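Local coordinates for ABC transporter, solute-binding protein (PDB 6LKK), which binds glucose 6-phosphate as an extracellular sensor of two-component signalling, in the manner of a type 2 periplasmic binding protein, at residues A[64-76]-A[219-231]. Sequence-based numbering, arbitrary orientation.
Sequences IDHPEDFVPYQDT and ALVKNAHPHPKRK
Phe70 and Val221 form an antiparallel non-hydrogen-bonded pair, their CA atoms 4.4 Å apart and their side chains diverging, where residues 70-71 add a short edge strand to strand 213-221, in the mixed sheet of a periplasmic-binding-protein fold. The case illustrates how a brief strand can be secured by backbone bonds that flank a single pair. On one flank Val71 N donates to Leu220 O (2.9 Å); on the other Lys222 N meets Asp69 O from above the carbonyl plane, the bond nevertheless nearly straight at the hydrogen, 167°. Lys222 bends about its CG-CD bond (chi3 -74°) and brings NZ to Glu68 O, 2.9 Å away, so that one lysine grips two successive carbonyls. Water 1 bridges Val71 O and Leu220 N, standing in for a direct strand bond.

On the helix 36-45 side, the Phe70 ring sets CD2 3.6 Å from Ala219 CB, while Ile64 CD1 lies over one face. Tyr73, its CG anti to the backbone N (chi1 -179°), reaches across to Leu220 CD1 and takes Lys231 CE over one ring face, a CH-pi contact 3.9 Å from the centroid. Farther out, the guanidinium of Arg230 lies between Pro226 CB over one face and Leu220 CB over the other, and its NH1 holds Val221 O. The Asp69 carboxylate, at the end of the 3-10 segment 67-69, forms a salt bridge to Arg51 and a hydrogen bond to His44. In the ring plane of Tyr73, water 2 accepts from OH and donates to Asp75 OD1 and Lys231 O, at 2.6 Å from Asp75 OD1.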
ATOM      1  N   ILE A  64       6.484   8.851   7.097  1.00 29.08           N
ATOM      2  CA  ILE A  64       6.303  10.299   7.097  1.00 28.69           C
ATOM      3  C   ILE A  64       7.599  10.913   7.611  1.00 32.65           C
ATOM      4  O   ILE A  64       7.901  10.840   8.805  1.00 31.72           O
ATOM      5  CB  ILE A  64       5.100  10.727   7.947  1.00 29.85           C
ATOM      6  CG1 ILE A  64       3.797  10.324   7.248  1.00 28.20           C
ATOM      7  CG2 ILE A  64       5.130  12.238   8.204  1.00 29.73           C
ATOM      8  CD1 ILE A  64       2.525  10.730   7.981  1.00 29.06           C
ATOM      9  N   ASP A  65       8.370  11.519   6.706  1.00 35.49           N
ATOM     10  CA  ASP A  65       9.652  12.105   7.072  1.00 36.47           C
ATOM     11  C   ASP A  65       9.521  13.520   7.620  1.00 39.30           C
ATOM     12  O   ASP A  65      10.454  14.005   8.270  1.00 37.74           O
ATOM     13  CB  ASP A  65      10.589  12.116   5.860  1.00 36.51           C
ATOM     14  CG  ASP A  65      11.000  10.721   5.427  1.00 46.26           C
ATOM     15  OD1 ASP A  65      11.129   9.835   6.298  1.00 46.78           O
ATOM     16  OD2 ASP A  65      11.196  10.512   4.211  1.00 51.79           O
ATOM     17  N   HIS A  66       8.394  14.191   7.374  1.00 34.88           N
ATOM     18  CA  HIS A  66       8.173  15.572   7.801  1.00 34.26           C
ATOM     19  C   HIS A  66       6.908  15.618   8.655  1.00 33.59           C
ATOM     20  O   HIS A  66       5.853  16.075   8.194  1.00 34.01           O
ATOM     21  CB  HIS A  66       8.057  16.511   6.603  1.00 34.78           C
ATOM     22  CG  HIS A  66       9.168  16.360   5.612  1.00 39.04           C
ATOM     23  ND1 HIS A  66      10.458  16.776   5.868  1.00 40.98           N
ATOM     24  CD2 HIS A  66       9.183  15.840   4.362  1.00 41.28           C
ATOM     25  CE1 HIS A  66      11.218  16.517   4.820  1.00 42.07           C
ATOM     26  NE2 HIS A  66      10.469  15.948   3.892  1.00 46.07           N
ATOM     27  N   PRO A  67       6.982  15.153   9.905  1.00 34.95           N
ATOM     28  CA  PRO A  67       5.792  15.205  10.772  1.00 36.46           C
ATOM     29  C   PRO A  67       5.239  16.605  10.965  1.00 35.25           C
ATOM     30  O   PRO A  67       4.048  16.747  11.272  1.00 34.60           O
ATOM     31  CB  PRO A  67       6.293  14.610  12.098  1.00 37.85           C
ATOM     32  CG  PRO A  67       7.788  14.635  12.016  1.00 39.94           C
ATOM     33  CD  PRO A  67       8.124  14.506  10.568  1.00 37.79           C
ATOM     34  N   GLU A  68       6.058  17.646  10.797  1.00 35.99           N
ATOM     35  CA  GLU A  68       5.568  19.013  10.933  1.00 35.78           C
ATOM     36  C   GLU A  68       4.497  19.350   9.904  1.00 33.62           C
ATOM     37  O   GLU A  68       3.774  20.336  10.078  1.00 32.08           O
ATOM     38  CB  GLU A  68       6.729  20.005  10.815  1.00 39.98           C
ATOM     39  CG  GLU A  68       7.505  19.935   9.498  1.00 42.98           C
ATOM     40  CD  GLU A  68       8.693  18.990   9.557  1.00 45.82           C
ATOM     41  OE1 GLU A  68       8.682  18.061  10.392  1.00 41.86           O
ATOM     42  OE2 GLU A  68       9.643  19.181   8.769  1.00 48.47           O
ATOM     43  N   ASP A  69       4.380  18.559   8.838  1.00 30.15           N
ATOM     44  CA  ASP A  69       3.379  18.796   7.808  1.00 28.69           C
ATOM     45  C   ASP A  69       2.017  18.213   8.152  1.00 22.54           C
ATOM     46  O   ASP A  69       1.103  18.296   7.325  1.00 25.01           O
ATOM     47  CB  ASP A  69       3.855  18.215   6.475  1.00 28.56           C
ATOM     48  CG  ASP A  69       5.059  18.944   5.919  1.00 34.75           C
ATOM     49  OD1 ASP A  69       5.283  20.110   6.308  1.00 34.71           O
ATOM     50  OD2 ASP A  69       5.779  18.352   5.088  1.00 31.59           O
ATOM     51  N   PHE A  70       1.853  17.638   9.340  1.00 24.64           N
ATOM     52  CA  PHE A  70       0.619  16.968   9.713  1.00 23.63           C
ATOM     53  C   PHE A  70       0.202  17.389  11.113  1.00 26.96           C
ATOM     54  O   PHE A  70       0.997  17.931  11.887  1.00 28.05           O
ATOM     55  CB  PHE A  70       0.779  15.444   9.636  1.00 24.67           C
ATOM     56  CG  PHE A  70       1.088  14.946   8.256  1.00 21.06           C
ATOM     57  CD1 PHE A  70       2.395  14.886   7.802  1.00 25.03           C
ATOM     58  CD2 PHE A  70       0.070  14.556   7.405  1.00 21.09           C
ATOM     59  CE1 PHE A  70       2.679  14.439   6.524  1.00 20.63           C
ATOM     60  CE2 PHE A  70       0.348  14.109   6.129  1.00 25.83           C
ATOM     61  CZ  PHE A  70       1.653  14.049   5.690  1.00 25.23           C
ATOM     62  N   VAL A  71      -1.059  17.135  11.424  1.00 24.62           N
ATOM     63  CA  VAL A  71      -1.661  17.500  12.704  1.00 24.67           C
ATOM     64  C   VAL A  71      -1.736  16.258  13.573  1.00 28.33           C
ATOM     65  O   VAL A  71      -2.192  15.205  13.085  1.00 25.71           O
ATOM     66  CB  VAL A  71      -3.058  18.118  12.511  1.00 24.65           C
ATOM     67  CG1 VAL A  71      -3.688  18.463  13.858  1.00 28.96           C
ATOM     68  CG2 VAL A  71      -2.980  19.351  11.621  1.00 29.88           C
ATOM     69  N   PRO A  72      -1.319  16.304  14.838  1.00 21.40           N
ATOM     70  CA  PRO A  72      -1.466  15.134  15.714  1.00 22.83           C
ATOM     71  C   PRO A  72      -2.939  14.823  15.941  1.00 23.59           C
ATOM     72  O   PRO A  72      -3.663  15.610  16.554  1.00 25.92           O
ATOM     73  CB  PRO A  72      -0.769  15.557  17.012  1.00 25.16           C
ATOM     74  CG  PRO A  72       0.065  16.735  16.651  1.00 29.33           C
ATOM     75  CD  PRO A  72      -0.654  17.421  15.541  1.00 24.31           C
ATOM     76  N   TYR A  73      -3.377  13.670  15.442  1.00 20.71           N
ATOM     77  CA  TYR A  73      -4.774  13.280  15.553  1.00 20.11           C
ATOM     78  C   TYR A  73      -4.944  11.806  15.230  1.00 21.12           C
ATOM     79  O   TYR A  73      -4.374  11.304  14.256  1.00 20.57           O
ATOM     80  CB  TYR A  73      -5.642  14.122  14.616  1.00 20.81           C
ATOM     81  CG  TYR A  73      -7.113  13.784  14.682  1.00 20.88           C
ATOM     82  CD1 TYR A  73      -7.908  14.260  15.717  1.00 23.02           C
ATOM     83  CD2 TYR A  73      -7.709  12.991  13.711  1.00 21.49           C
ATOM     84  CE1 TYR A  73      -9.252  13.956  15.783  1.00 21.73           C
ATOM     85  CE2 TYR A  73      -9.057  12.683  13.768  1.00 18.75           C
ATOM     86  CZ  TYR A  73      -9.823  13.170  14.807  1.00 18.74           C
ATOM     87  OH  TYR A  73     -11.166  12.873  14.878  1.00 18.95           O
ATOM     88  N   GLN A  74      -5.712  11.103  16.053  1.00 18.25           N
ATOM     89  CA  GLN A  74      -6.168   9.760  15.739  1.00 17.82           C
ATOM     90  C   GLN A  74      -7.659   9.683  16.015  1.00 20.05           C
ATOM     91  O   GLN A  74      -8.141  10.223  17.015  1.00 19.65           O
ATOM     92  CB  GLN A  74      -5.433   8.696  16.553  1.00 19.41           C
ATOM     93  CG  GLN A  74      -3.966   8.557  16.207  1.00 18.44           C
ATOM     94  CD  GLN A  74      -3.314   7.392  16.925  1.00 20.32           C
ATOM     95  OE1 GLN A  74      -3.933   6.746  17.771  1.00 27.05           O
ATOM     96  NE2 GLN A  74      -2.061   7.113  16.586  1.00 23.10           N
ATOM     97  N   ASP A  75      -8.385   9.022  15.118  1.00 18.56           N
ATOM     98  CA  ASP A  75      -9.814   8.843  15.308  1.00 16.06           C
ATOM     99  C   ASP A  75     -10.077   8.037  16.574  1.00 18.32           C
ATOM    100  O   ASP A  75      -9.309   7.145  16.941  1.00 19.44           O
ATOM    101  CB  ASP A  75     -10.425   8.136  14.099  1.00 16.29           C
ATOM    102  CG  ASP A  75     -11.938   8.141  14.126  1.00 20.62           C
ATOM    103  OD1 ASP A  75     -12.538   9.151  13.699  1.00 21.53           O
ATOM    104  OD2 ASP A  75     -12.528   7.142  14.589  1.00 20.52           O
ATOM    105  N   THR A  76     -11.181   8.362  17.250  1.00 17.56           N
ATOM    106  CA  THR A  76     -11.527   7.651  18.477  1.00 20.85           C
ATOM    107  C   THR A  76     -11.680   6.153  18.237  1.00 19.56           C
ATOM    108  O   THR A  76     -11.423   5.353  19.144  1.00 21.89           O
ATOM    109  CB  THR A  76     -12.814   8.225  19.070  1.00 19.61           C
ATOM    110  OG1 THR A  76     -12.650   9.629  19.300  1.00 22.37           O
ATOM    111  CG2 THR A  76     -13.161   7.536  20.388  1.00 22.12           C
ATOM    112  N   ALA A 219      -4.015  10.515   7.699  1.00 18.17           N
ATOM    113  CA  ALA A 219      -3.472  11.621   8.474  1.00 19.22           C
ATOM    114  C   ALA A 219      -4.110  12.932   8.035  1.00 18.76           C
ATOM    115  O   ALA A 219      -4.484  13.103   6.871  1.00 19.82           O
ATOM    116  CB  ALA A 219      -1.949  11.717   8.327  1.00 22.20           C
ATOM    117  N   LEU A 220      -4.230  13.856   8.988  1.00 17.65           N
ATOM    118  CA  LEU A 220      -4.676  15.215   8.713  1.00 17.70           C
ATOM    119  C   LEU A 220      -3.476  16.081   8.347  1.00 18.58           C
ATOM    120  O   LEU A 220      -2.463  16.081   9.054  1.00 21.52           O
ATOM    121  CB  LEU A 220      -5.401  15.803   9.928  1.00 19.28           C
ATOM    122  CG  LEU A 220      -6.675  15.101  10.409  1.00 20.30           C
ATOM    123  CD1 LEU A 220      -7.313  15.895  11.538  1.00 20.10           C
ATOM    124  CD2 LEU A 220      -7.668  14.909   9.275  1.00 21.91           C
ATOM    125  N   VAL A 221      -3.596  16.816   7.247  1.00 19.73           N
ATOM    126  CA  VAL A 221      -2.513  17.644   6.728  1.00 19.66           C
ATOM    127  C   VAL A 221      -2.572  19.016   7.380  1.00 23.07           C
ATOM    128  O   VAL A 221      -3.643  19.626   7.488  1.00 24.16           O
ATOM    129  CB  VAL A 221      -2.608  17.756   5.196  1.00 21.20           C
ATOM    130  CG1 VAL A 221      -1.539  18.698   4.650  1.00 24.78           C
ATOM    131  CG2 VAL A 221      -2.481  16.383   4.558  1.00 23.40           C
ATOM    132  N   LYS A 222      -1.414  19.515   7.804  1.00 22.89           N
ATOM    133  CA  LYS A 222      -1.338  20.841   8.404  1.00 26.23           C
ATOM    134  C   LYS A 222      -1.444  21.893   7.308  1.00 27.28           C
ATOM    135  O   LYS A 222      -0.616  21.926   6.390  1.00 30.68           O
ATOM    136  CB  LYS A 222      -0.040  21.005   9.189  1.00 28.49           C
ATOM    137  CG  LYS A 222       0.022  22.304   9.978  1.00 29.88           C
ATOM    138  CD  LYS A 222       1.345  22.477  10.704  1.00 46.08           C
ATOM    139  CE  LYS A 222       1.441  21.570  11.919  1.00 49.00           C
ATOM    140  NZ  LYS A 222       2.799  21.598  12.528  1.00 47.16           N
ATOM    141  N   ASN A 223      -2.461  22.746   7.398  1.00 26.79           N
ATOM    142  CA  ASN A 223      -2.685  23.781   6.400  1.00 26.70           C
ATOM    143  C   ASN A 223      -3.275  25.003   7.092  1.00 30.99           C
ATOM    144  O   ASN A 223      -3.550  24.992   8.295  1.00 31.73           O
ATOM    145  CB  ASN A 223      -3.588  23.273   5.271  1.00 29.39           C
ATOM    146  CG  ASN A 223      -4.925  22.764   5.773  1.00 29.08           C
ATOM    147  OD1 ASN A 223      -5.359  23.099   6.873  1.00 29.18           O
ATOM    148  ND2 ASN A 223      -5.588  21.948   4.961  1.00 28.14           N
ATOM    149  N   ALA A 224      -3.471  26.068   6.314  1.00 33.93           N
ATOM    150  CA  ALA A 224      -3.901  27.338   6.890  1.00 36.41           C
ATOM    151  C   ALA A 224      -5.373  27.310   7.269  1.00 36.58           C
ATOM    152  O   ALA A 224      -5.749  27.782   8.349  1.00 40.04           O
ATOM    153  CB  ALA A 224      -3.627  28.479   5.908  1.00 38.28           C
ATOM    154  N   HIS A 225      -6.217  26.763   6.403  1.00 34.15           N
ATOM    155  CA  HIS A 225      -7.666  26.804   6.576  1.00 34.92           C
ATOM    156  C   HIS A 225      -8.200  25.391   6.403  1.00 30.98           C
ATOM    157  O   HIS A 225      -8.750  25.043   5.349  1.00 31.19           O
ATOM    158  CB  HIS A 225      -8.297  27.784   5.588  1.00 38.42           C
ATOM    159  CG  HIS A 225      -7.614  29.116   5.557  1.00 49.13           C
ATOM    160  ND1 HIS A 225      -7.593  29.965   6.643  1.00 49.36           N
ATOM    161  CD2 HIS A 225      -6.912  29.737   4.579  1.00 49.61           C
ATOM    162  CE1 HIS A 225      -6.914  31.056   6.333  1.00 56.39           C
ATOM    163  NE2 HIS A 225      -6.491  30.943   5.087  1.00 57.71           N
ATOM    164  N   PRO A 226      -8.053  24.545   7.422  1.00 27.61           N
ATOM    165  CA  PRO A 226      -8.502  23.155   7.289  1.00 25.60           C
ATOM    166  C   PRO A 226     -10.000  23.074   7.045  1.00 28.15           C
ATOM    167  O   PRO A 226     -10.791  23.800   7.652  1.00 27.84           O
ATOM    168  CB  PRO A 226      -8.108  22.522   8.630  1.00 31.37           C
ATOM    169  CG  PRO A 226      -7.941  23.669   9.571  1.00 33.18           C
ATOM    170  CD  PRO A 226      -7.447  24.806   8.740  1.00 29.56           C
ATOM    171  N   HIS A 227     -10.382  22.186   6.140  1.00 25.92           N
ATOM    172  CA  HIS A 227     -11.791  21.954   5.870  1.00 24.33           C
ATOM    173  C   HIS A 227     -12.435  21.362   7.117  1.00 21.21           C
ATOM    174  O   HIS A 227     -11.970  20.325   7.608  1.00 21.70           O
ATOM    175  CB  HIS A 227     -11.959  21.015   4.682  1.00 23.22           C
ATOM    176  CG  HIS A 227     -13.340  21.018   4.107  1.00 26.47           C
ATOM    177  ND1 HIS A 227     -14.447  20.622   4.826  1.00 24.23           N
ATOM    178  CD2 HIS A 227     -13.794  21.373   2.883  1.00 27.61           C
ATOM    179  CE1 HIS A 227     -15.524  20.734   4.069  1.00 29.12           C
ATOM    180  NE2 HIS A 227     -15.155  21.186   2.885  1.00 29.49           N
ATOM    181  N   PRO A 228     -13.486  21.976   7.673  1.00 24.21           N
ATOM    182  CA  PRO A 228     -14.017  21.496   8.960  1.00 22.05           C
ATOM    183  C   PRO A 228     -14.629  20.103   8.909  1.00 21.28           C
ATOM    184  O   PRO A 228     -14.868  19.518   9.972  1.00 22.06           O
ATOM    185  CB  PRO A 228     -15.070  22.553   9.325  1.00 25.92           C
ATOM    186  CG  PRO A 228     -15.432  23.209   8.045  1.00 24.46           C
ATOM    187  CD  PRO A 228     -14.212  23.159   7.180  1.00 23.47           C
ATOM    188  N   LYS A 229     -14.884  19.549   7.728  1.00 20.07           N
ATOM    189  CA  LYS A 229     -15.466  18.218   7.608  1.00 19.48           C
ATOM    190  C   LYS A 229     -14.418  17.116   7.488  1.00 16.71           C
ATOM    191  O   LYS A 229     -14.785  15.953   7.288  1.00 20.01           O
ATOM    192  CB  LYS A 229     -16.405  18.164   6.400  1.00 23.17           C
ATOM    193  CG  LYS A 229     -17.756  18.806   6.654  1.00 31.54           C
ATOM    194  CD  LYS A 229     -18.655  17.859   7.429  1.00 35.83           C
ATOM    195  CE  LYS A 229     -19.759  18.592   8.173  1.00 42.32           C
ATOM    196  NZ  LYS A 229     -20.332  17.730   9.243  1.00 44.73           N
ATOM    197  N   ARG A 230     -13.131  17.442   7.618  1.00 19.68           N
ATOM    198  CA  ARG A 230     -12.111  16.426   7.381  1.00 17.94           C
ATOM    199  C   ARG A 230     -12.073  15.390   8.497  1.00 18.07           C
ATOM    200  O   ARG A 230     -11.764  14.224   8.239  1.00 18.52           O
ATOM    201  CB  ARG A 230     -10.737  17.069   7.199  1.00 18.05           C
ATOM    202  CG  ARG A 230     -10.154  17.768   8.414  1.00 19.46           C
ATOM    203  CD  ARG A 230      -8.804  18.352   8.036  1.00 20.06           C
ATOM    204  NE  ARG A 230      -8.080  18.937   9.159  1.00 20.13           N
ATOM    205  CZ  ARG A 230      -6.853  19.441   9.061  1.00 22.40           C
ATOM    206  NH1 ARG A 230      -6.218  19.428   7.895  1.00 27.06           N
ATOM    207  NH2 ARG A 230      -6.259  19.958  10.125  1.00 23.57           N
ATOM    208  N   LYS A 231     -12.388  15.778   9.734  1.00 17.73           N
ATOM    209  CA  LYS A 231     -12.451  14.778  10.794  1.00 16.55           C
ATOM    210  C   LYS A 231     -13.646  13.854  10.610  1.00 18.28           C
ATOM    211  O   LYS A 231     -13.563  12.663  10.933  1.00 17.84           O
ATOM    212  CB  LYS A 231     -12.484  15.455  12.164  1.00 18.01           C
ATOM    213  CG  LYS A 231     -11.115  15.931  12.600  1.00 17.71           C
ATOM    214  CD  LYS A 231     -11.130  16.645  13.936  1.00 19.75           C
ATOM    215  CE  LYS A 231      -9.729  17.130  14.282  1.00 23.56           C
ATOM    216  NZ  LYS A 231      -9.673  17.894  15.559  1.00 26.36           N
TER
HETATM  217  O   HOH W   1      -3.542  13.367  11.661  1.00 22.73           O
HETATM  218  O   HOH W   2     -12.031  11.551  12.839  1.00 19.73           O